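Local atomic coordinates of thin, isoform D (Drosophila melanogaster, PDB entry 6XG7), a protein that probably acts as a zinc-binding RING-type ubiquitin ligase, of which this chain is the NHL-repeat beta-propeller, a domain associated with protein-protein interaction. Residues 256-261 with 267-272; 23-28 with 246-251; 271-274 with 280-283. One frame throughout, in Å; residues are numbered along the deposited sequence.

Interaction 1: 256-261 with 267-272; sequences RIQIFN and LKTFGS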
# COMPACT_ATOMS: atom_id res chain seq x y z
N ARG A 256 2.04 0.41 15.25
CA ARG A 256 0.74 -0.20 15.47
C ARG A 256 -0.12 -0.10 14.22
O ARG A 256 0.12 0.73 13.33
CB ARG A 256 0.02 0.46 16.64
CG ARG A 256 -0.38 1.89 16.38
CD ARG A 256 -0.91 2.58 17.61
NE ARG A 256 -1.23 3.98 17.33
CZ ARG A 256 -1.80 4.79 18.20
NH1 ARG A 256 -2.13 4.34 19.41
NH2 ARG A 256 -2.05 6.05 17.87
N ILE A 257 -1.11 -0.98 14.15
CA ILE A 257 -2.17 -0.93 13.14
C ILE A 257 -3.39 -0.32 13.80
O ILE A 257 -3.72 -0.66 14.94
CB ILE A 257 -2.50 -2.34 12.62
CG1 ILE A 257 -1.28 -2.97 11.94
CG2 ILE A 257 -3.71 -2.33 11.72
CD1 ILE A 257 -0.66 -2.18 10.87
N GLN A 258 -4.06 0.58 13.10
CA GLN A 258 -5.35 1.11 13.55
C GLN A 258 -6.42 0.79 12.51
O GLN A 258 -6.16 0.82 11.30
CB GLN A 258 -5.28 2.62 13.78
CG GLN A 258 -4.35 3.01 14.90
CD GLN A 258 -4.57 4.43 15.32
OE1 GLN A 258 -5.64 4.78 15.80
NE2 GLN A 258 -3.56 5.27 15.13
N ILE A 259 -7.62 0.48 13.00
CA ILE A 259 -8.77 0.17 12.17
C ILE A 259 -9.84 1.21 12.46
O ILE A 259 -10.08 1.54 13.63
CB ILE A 259 -9.32 -1.24 12.48
CG1 ILE A 259 -8.18 -2.26 12.46
CG2 ILE A 259 -10.44 -1.60 11.49
CD1 ILE A 259 -8.65 -3.69 12.85
N PHE A 260 -10.49 1.69 11.40
CA PHE A 260 -11.54 2.70 11.49
C PHE A 260 -12.80 2.16 10.83
O PHE A 260 -12.73 1.43 9.83
CB PHE A 260 -11.10 3.99 10.78
CG PHE A 260 -9.90 4.60 11.43
CD1 PHE A 260 -8.63 4.16 11.10
CD2 PHE A 260 -10.05 5.57 12.41
CE1 PHE A 260 -7.53 4.68 11.73
CE2 PHE A 260 -8.95 6.09 13.06
CZ PHE A 260 -7.68 5.64 12.72
N ASN A 261 -13.95 2.52 11.41
CA ASN A 261 -15.22 2.28 10.76
C ASN A 261 -15.29 3.06 9.46
O ASN A 261 -14.52 4.00 9.26
CB ASN A 261 -16.34 2.71 11.69
CG ASN A 261 -16.33 1.96 12.99
OD1 ASN A 261 -16.48 0.73 13.00
ND2 ASN A 261 -16.15 2.67 14.10
N LEU A 267 -12.02 2.37 15.60
CA LEU A 267 -12.55 1.08 16.03
C LEU A 267 -11.58 0.30 16.91
O LEU A 267 -11.97 -0.16 17.99
CB LEU A 267 -12.95 0.23 14.81
CG LEU A 267 -13.57 -1.14 15.13
CD1 LEU A 267 -14.88 -0.98 15.90
CD2 LEU A 267 -13.76 -1.96 13.87
N LYS A 268 -10.32 0.16 16.51
CA LYS A 268 -9.43 -0.79 17.15
C LYS A 268 -7.98 -0.46 16.82
O LYS A 268 -7.67 -0.02 15.71
CB LYS A 268 -9.77 -2.19 16.62
CG LYS A 268 -8.85 -3.28 17.00
CD LYS A 268 -9.03 -3.69 18.43
CE LYS A 268 -8.24 -4.94 18.66
NZ LYS A 268 -8.43 -5.48 20.00
N THR A 269 -7.08 -0.72 17.77
CA THR A 269 -5.66 -0.73 17.49
C THR A 269 -5.01 -1.96 18.09
O THR A 269 -5.47 -2.50 19.10
CB THR A 269 -4.96 0.58 17.97
OG1 THR A 269 -3.60 0.58 17.52
CG2 THR A 269 -5.00 0.70 19.49
N PHE A 270 -3.94 -2.42 17.45
CA PHE A 270 -3.10 -3.47 17.99
C PHE A 270 -1.67 -3.29 17.51
O PHE A 270 -1.41 -2.65 16.48
CB PHE A 270 -3.63 -4.87 17.63
CG PHE A 270 -3.65 -5.18 16.15
CD1 PHE A 270 -4.72 -4.83 15.35
CD2 PHE A 270 -2.58 -5.83 15.56
CE1 PHE A 270 -4.74 -5.13 14.00
CE2 PHE A 270 -2.60 -6.13 14.20
CZ PHE A 270 -3.69 -5.78 13.43
N GLY A 271 -0.75 -3.84 18.27
CA GLY A 271 0.66 -3.79 17.95
C GLY A 271 1.43 -2.81 18.82
O GLY A 271 0.88 -1.81 19.31
N SER A 272 2.71 -3.10 19.02
CA SER A 272 3.65 -2.23 19.71
C SER A 272 5.05 -2.53 19.20
O SER A 272 5.27 -3.47 18.43
CB SER A 272 3.57 -2.43 21.22
OG SER A 272 3.78 -3.79 21.52

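Interaction 2: 23-28 with 246-251; sequences QVYLRK and YIFVAD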
# COMPACT_ATOMS: atom_id res chain seq x y z
N GLN A 23 -16.87 -7.53 14.54
CA GLN A 23 -16.42 -8.44 15.58
C GLN A 23 -15.06 -9.06 15.23
O GLN A 23 -14.18 -9.18 16.09
CB GLN A 23 -17.46 -9.54 15.80
N VAL A 24 -14.88 -9.45 13.98
CA VAL A 24 -13.60 -9.98 13.54
C VAL A 24 -12.48 -8.97 13.78
O VAL A 24 -11.39 -9.32 14.25
CB VAL A 24 -13.70 -10.40 12.06
CG1 VAL A 24 -12.35 -10.72 11.48
CG2 VAL A 24 -14.65 -11.59 11.92
N TYR A 25 -12.74 -7.68 13.50
CA TYR A 25 -11.71 -6.66 13.67
C TYR A 25 -11.47 -6.35 15.14
O TYR A 25 -10.33 -6.13 15.55
CB TYR A 25 -12.04 -5.40 12.86
CG TYR A 25 -12.16 -5.66 11.36
CD1 TYR A 25 -11.37 -6.63 10.73
CD2 TYR A 25 -13.06 -4.95 10.57
CE1 TYR A 25 -11.49 -6.88 9.36
CE2 TYR A 25 -13.19 -5.20 9.22
CZ TYR A 25 -12.39 -6.15 8.62
OH TYR A 25 -12.52 -6.41 7.27
N LEU A 26 -12.52 -6.35 15.97
CA LEU A 26 -12.32 -6.08 17.39
C LEU A 26 -11.47 -7.14 18.07
O LEU A 26 -10.82 -6.85 19.09
CB LEU A 26 -13.66 -5.90 18.09
CG LEU A 26 -14.34 -4.56 17.79
CD1 LEU A 26 -15.78 -4.56 18.28
CD2 LEU A 26 -13.57 -3.41 18.40
N ARG A 27 -11.43 -8.36 17.53
CA ARG A 27 -10.64 -9.45 18.10
C ARG A 27 -9.16 -9.39 17.74
O ARG A 27 -8.37 -10.11 18.36
CB ARG A 27 -11.16 -10.80 17.61
CG ARG A 27 -12.50 -11.24 18.15
CD ARG A 27 -12.96 -12.41 17.31
NE ARG A 27 -14.24 -12.97 17.73
CZ ARG A 27 -14.91 -13.85 17.01
NH1 ARG A 27 -14.42 -14.26 15.84
NH2 ARG A 27 -16.06 -14.34 17.44
N LYS A 28 -8.77 -8.59 16.75
CA LYS A 28 -7.40 -8.63 16.24
C LYS A 28 -6.38 -8.28 17.32
O LYS A 28 -6.54 -7.29 18.04
CB LYS A 28 -7.24 -7.67 15.07
CG LYS A 28 -8.12 -7.97 13.87
CD LYS A 28 -7.73 -9.28 13.20
CE LYS A 28 -8.58 -9.53 11.95
NZ LYS A 28 -8.52 -10.94 11.51
N TYR A 246 -14.31 -0.26 5.79
CA TYR A 246 -13.43 -0.18 6.94
C TYR A 246 -12.02 0.16 6.45
O TYR A 246 -11.59 -0.33 5.40
CB TYR A 246 -13.41 -1.49 7.73
CG TYR A 246 -14.67 -1.78 8.52
CD1 TYR A 246 -15.73 -2.46 7.94
CD2 TYR A 246 -14.80 -1.40 9.84
CE1 TYR A 246 -16.89 -2.73 8.65
CE2 TYR A 246 -15.95 -1.66 10.55
CZ TYR A 246 -16.99 -2.33 9.95
OH TYR A 246 -18.14 -2.60 10.66
N ILE A 247 -11.32 1.00 7.21
CA ILE A 247 -10.02 1.53 6.83
C ILE A 247 -8.96 1.04 7.80
O ILE A 247 -9.17 1.08 9.02
CB ILE A 247 -10.03 3.07 6.79
CG1 ILE A 247 -11.07 3.58 5.78
CG2 ILE A 247 -8.67 3.62 6.43
CD1 ILE A 247 -11.33 5.08 5.85
N PHE A 248 -7.84 0.58 7.25
CA PHE A 248 -6.74 0.00 8.01
C PHE A 248 -5.52 0.86 7.75
O PHE A 248 -5.19 1.13 6.60
CB PHE A 248 -6.47 -1.43 7.55
CG PHE A 248 -7.68 -2.31 7.63
CD1 PHE A 248 -8.64 -2.25 6.64
CD2 PHE A 248 -7.91 -3.11 8.72
CE1 PHE A 248 -9.77 -3.02 6.71
CE2 PHE A 248 -9.04 -3.88 8.81
CZ PHE A 248 -9.98 -3.82 7.80
N VAL A 249 -4.85 1.28 8.82
CA VAL A 249 -3.70 2.17 8.71
C VAL A 249 -2.52 1.55 9.43
O VAL A 249 -2.62 1.23 10.63
CB VAL A 249 -3.99 3.58 9.26
CG1 VAL A 249 -2.78 4.47 9.10
CG2 VAL A 249 -5.19 4.22 8.57
N ALA A 250 -1.40 1.46 8.73
CA ALA A 250 -0.12 1.13 9.33
C ALA A 250 0.47 2.41 9.92
O ALA A 250 1.05 3.23 9.20
CB ALA A 250 0.79 0.50 8.29
N ASP A 251 0.28 2.61 11.23
CA ASP A 251 0.67 3.84 11.92
C ASP A 251 2.13 3.64 12.33
O ASP A 251 2.46 3.30 13.46
CB ASP A 251 -0.26 4.04 13.10
CG ASP A 251 0.01 5.31 13.88
OD1 ASP A 251 0.81 6.14 13.40
OD2 ASP A 251 -0.58 5.45 14.97

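Interaction 3: 271-274 with 280-283; sequences GSWG and FKGL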
# COMPACT_ATOMS: atom_id res chain seq x y z
N GLY A 271 -0.75 -3.84 18.27
CA GLY A 271 0.66 -3.79 17.95
C GLY A 271 1.43 -2.81 18.82
O GLY A 271 0.88 -1.81 19.31
N SER A 272 2.71 -3.10 19.02
CA SER A 272 3.65 -2.23 19.71
C SER A 272 5.05 -2.53 19.20
O SER A 272 5.27 -3.47 18.43
CB SER A 272 3.57 -2.43 21.22
OG SER A 272 3.78 -3.79 21.52
N TRP A 273 6.01 -1.74 19.65
CA TRP A 273 7.38 -1.84 19.15
C TRP A 273 8.03 -3.16 19.55
O TRP A 273 7.99 -3.56 20.71
CB TRP A 273 8.20 -0.67 19.71
CG TRP A 273 9.60 -0.64 19.22
CD1 TRP A 273 10.04 -0.13 18.03
CD2 TRP A 273 10.76 -1.14 19.90
NE1 TRP A 273 11.40 -0.27 17.93
CE2 TRP A 273 11.87 -0.89 19.06
CE3 TRP A 273 10.97 -1.77 21.12
CZ2 TRP A 273 13.17 -1.25 19.41
CZ3 TRP A 273 12.26 -2.13 21.47
CH2 TRP A 273 13.34 -1.87 20.62
N GLY A 274 8.68 -3.81 18.59
CA GLY A 274 9.52 -4.95 18.90
C GLY A 274 9.70 -5.85 17.70
O GLY A 274 9.17 -5.59 16.62
N PHE A 280 6.10 -4.77 16.01
CA PHE A 280 6.54 -4.18 14.75
C PHE A 280 7.70 -3.23 15.00
O PHE A 280 7.80 -2.62 16.07
CB PHE A 280 5.44 -3.33 14.13
CG PHE A 280 4.11 -4.03 13.97
CD1 PHE A 280 4.00 -5.19 13.22
CD2 PHE A 280 2.97 -3.50 14.53
CE1 PHE A 280 2.79 -5.81 13.04
CE2 PHE A 280 1.76 -4.11 14.36
CZ PHE A 280 1.66 -5.26 13.61
N LYS A 281 8.55 -3.05 13.99
CA LYS A 281 9.59 -2.02 14.07
C LYS A 281 9.60 -0.98 12.96
O LYS A 281 10.15 0.10 13.16
CB LYS A 281 10.99 -2.65 14.17
CG LYS A 281 11.30 -3.18 15.55
CD LYS A 281 12.74 -3.58 15.73
CE LYS A 281 12.99 -4.05 17.14
NZ LYS A 281 14.41 -4.42 17.35
N GLY A 282 9.08 -1.29 11.79
CA GLY A 282 9.03 -0.30 10.73
C GLY A 282 7.99 -0.64 9.69
O GLY A 282 8.30 -1.22 8.65
N LEU A 283 6.74 -0.27 9.95
CA LEU A 283 5.63 -0.69 9.11
C LEU A 283 5.65 0.00 7.75
O LEU A 283 5.95 1.20 7.64
CB LEU A 283 4.31 -0.34 9.79
CG LEU A 283 3.99 -1.13 11.05
CD1 LEU A 283 2.68 -0.65 11.68
CD2 LEU A 283 3.93 -2.62 10.75

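Interaction 1: 256-261 with 267-272
I257 sits beneath the F270 ring, its CB over one face in a CH-pi contact 4.0 Å from the ring centroid. Its two branches spread beneath the outer rim, CG1 toward CE2 and CG2 toward CE1. F270 reaches this place because its CG stands between the backbone N and the carbonyl carbon (chi1 63°), which swings the ring across to the partner strand. I259 fills the next hollow: its CD1 comes to the edge of the F270 ring, 4.3 Å from CE1, while CG2 meets L267 CD2 at 4.1 Å. L267 lays its methyls against N261 OD1, crossing that side chain at about a right angle, while N261 ND2 is hydrogen-bonded to S265 OG.

The backbones pair as the antiparallel hairpin of the two outermost strands of a propeller blade, 256-260 and 266-273, with a classic beta bulge in which L267 N and K268 N both donate to I259 O. On the side of Q258, T269 OG1 reaches I257 O at 2.9 Å from well above the carbonyl plane, and R256 CD rests 3.4 Å from the same hydroxyl oxygen.

R256 sends its polar end to Q232 O and, by a salt bridge, to D251; Q258 binds G231 N and Q232 O. I257 O takes F270 N besides the threonine hydroxyl and, like I259 O, accepts two donors. The contact thus joins an apolar face of I257, I259 and F270, along which the K268 chain runs before its NZ bonds L26 O, to a polar one where the hydroxyl adds a side-chain bond.

Interaction 2: 23-28 with 246-251
Y25 meets two aromatic side chains, F248 with a face of its ring and Y246 with an edge. The F248 ring stands almost upright on Y25: the planes lie at 84° and the centroids 5.0 Å apart, a T-shaped pair in which F248 supplies the edge. Its CZ is the touching atom, 3.5 Å from Y25 CZ and displaced from the middle of the ring toward the hydroxyl end, so that CZ also lies 3.7 Å from Y25 OH.

Toward Y246 the roles change. Here Y25 brings its own edge, with CE2 set over the Y246 face 3.8 Å from CG, near the root of that ring rather than its hydroxyl. The planes meet at 67° and the centroids are 5.3 Å apart, a second edge-to-face pair. Y25 CG is anti to its carbonyl carbon, chi1 -60°, and the ring thereby projects from the helix into the angle between the two strand-side rings. The hydroxyl is hydrogen-bonded to D242 OD2, which probably helps to fix the ring's direction; D242 OD1 also receives Y246 N. A serine in place of Y25 would probably leave the F248 edge without the face it stands on and D242 without its phenolic partner, opening a gap between helix and strand.

The short N-terminal helix 21-26 is thus packed on one blade of the propeller. Y25 also touches I259 and L267 of the next two strands of the same sheet, and both Y25 and F248 reach I288 on strand 279-288, the inner strand of the adjacent blade.

Interaction 3: 271-274 with 280-283
K281 runs its extended side chain obliquely across the indole of W273, with CE 3.6 Å from CZ2 on the six-membered ring and CG 3.8 Å from NE1. The indole is turned this way because W273 CG lies opposite the backbone N (chi1 -177°), and the end of the side chain swings back toward the lysine. Nearer its root, K281 CG also packs on G274 O at 3.4 Å, so the aliphatic part of the lysine touches both the indole and a backbone carbonyl.

Beside this the main chains run parallel for one step. F280 N donates to S272 O and F280 O accepts from G274 N, both at 2.9 Å, so that F280 grips the backbone before and after W273. The second donor stands above the carbonyl plane, 53° out of it, and W273 CA adds a CA-H...O contact to the same oxygen at 3.2 Å. The F280 ring turns inward, where CE2 lies 3.8 Å from G271 CA; a CB on that glycine would clash with the ring.

Outside the pair, G274 O is bonded to N301 ND2, and D298 OD1 takes K281 N and G282 N, which probably helps to fix the turn that follows. Such a short parallel bridge, between the end of the outer strand of one blade and the start of the inner strand of the next, marks an inter-blade crossing in this NHL-repeat beta-propeller.

Apart from the N-terminal segment 23-28, which packs in from far earlier in the chain, the contacts follow the chain through one blade and into the next. Interactions 1 and 2 have centres about 5 Å apart and share a sheet: strands 247-251 and 256-260 are neighbours, joined by a backbone hydrogen bond from V249 N to Q258 O, 2.8 Å. Interaction 3 takes over where strand 266-273 leaves its hairpin, using G271 and S272 in common with interaction 1, its centre about 12 Å away. There I257 CD1 meets L283 CD1 at 3.8 Å. Interactions 2 and 3 lie about 16 Å apart between centres and touch through A250 CB and L283 CB, 3.9 Å apart.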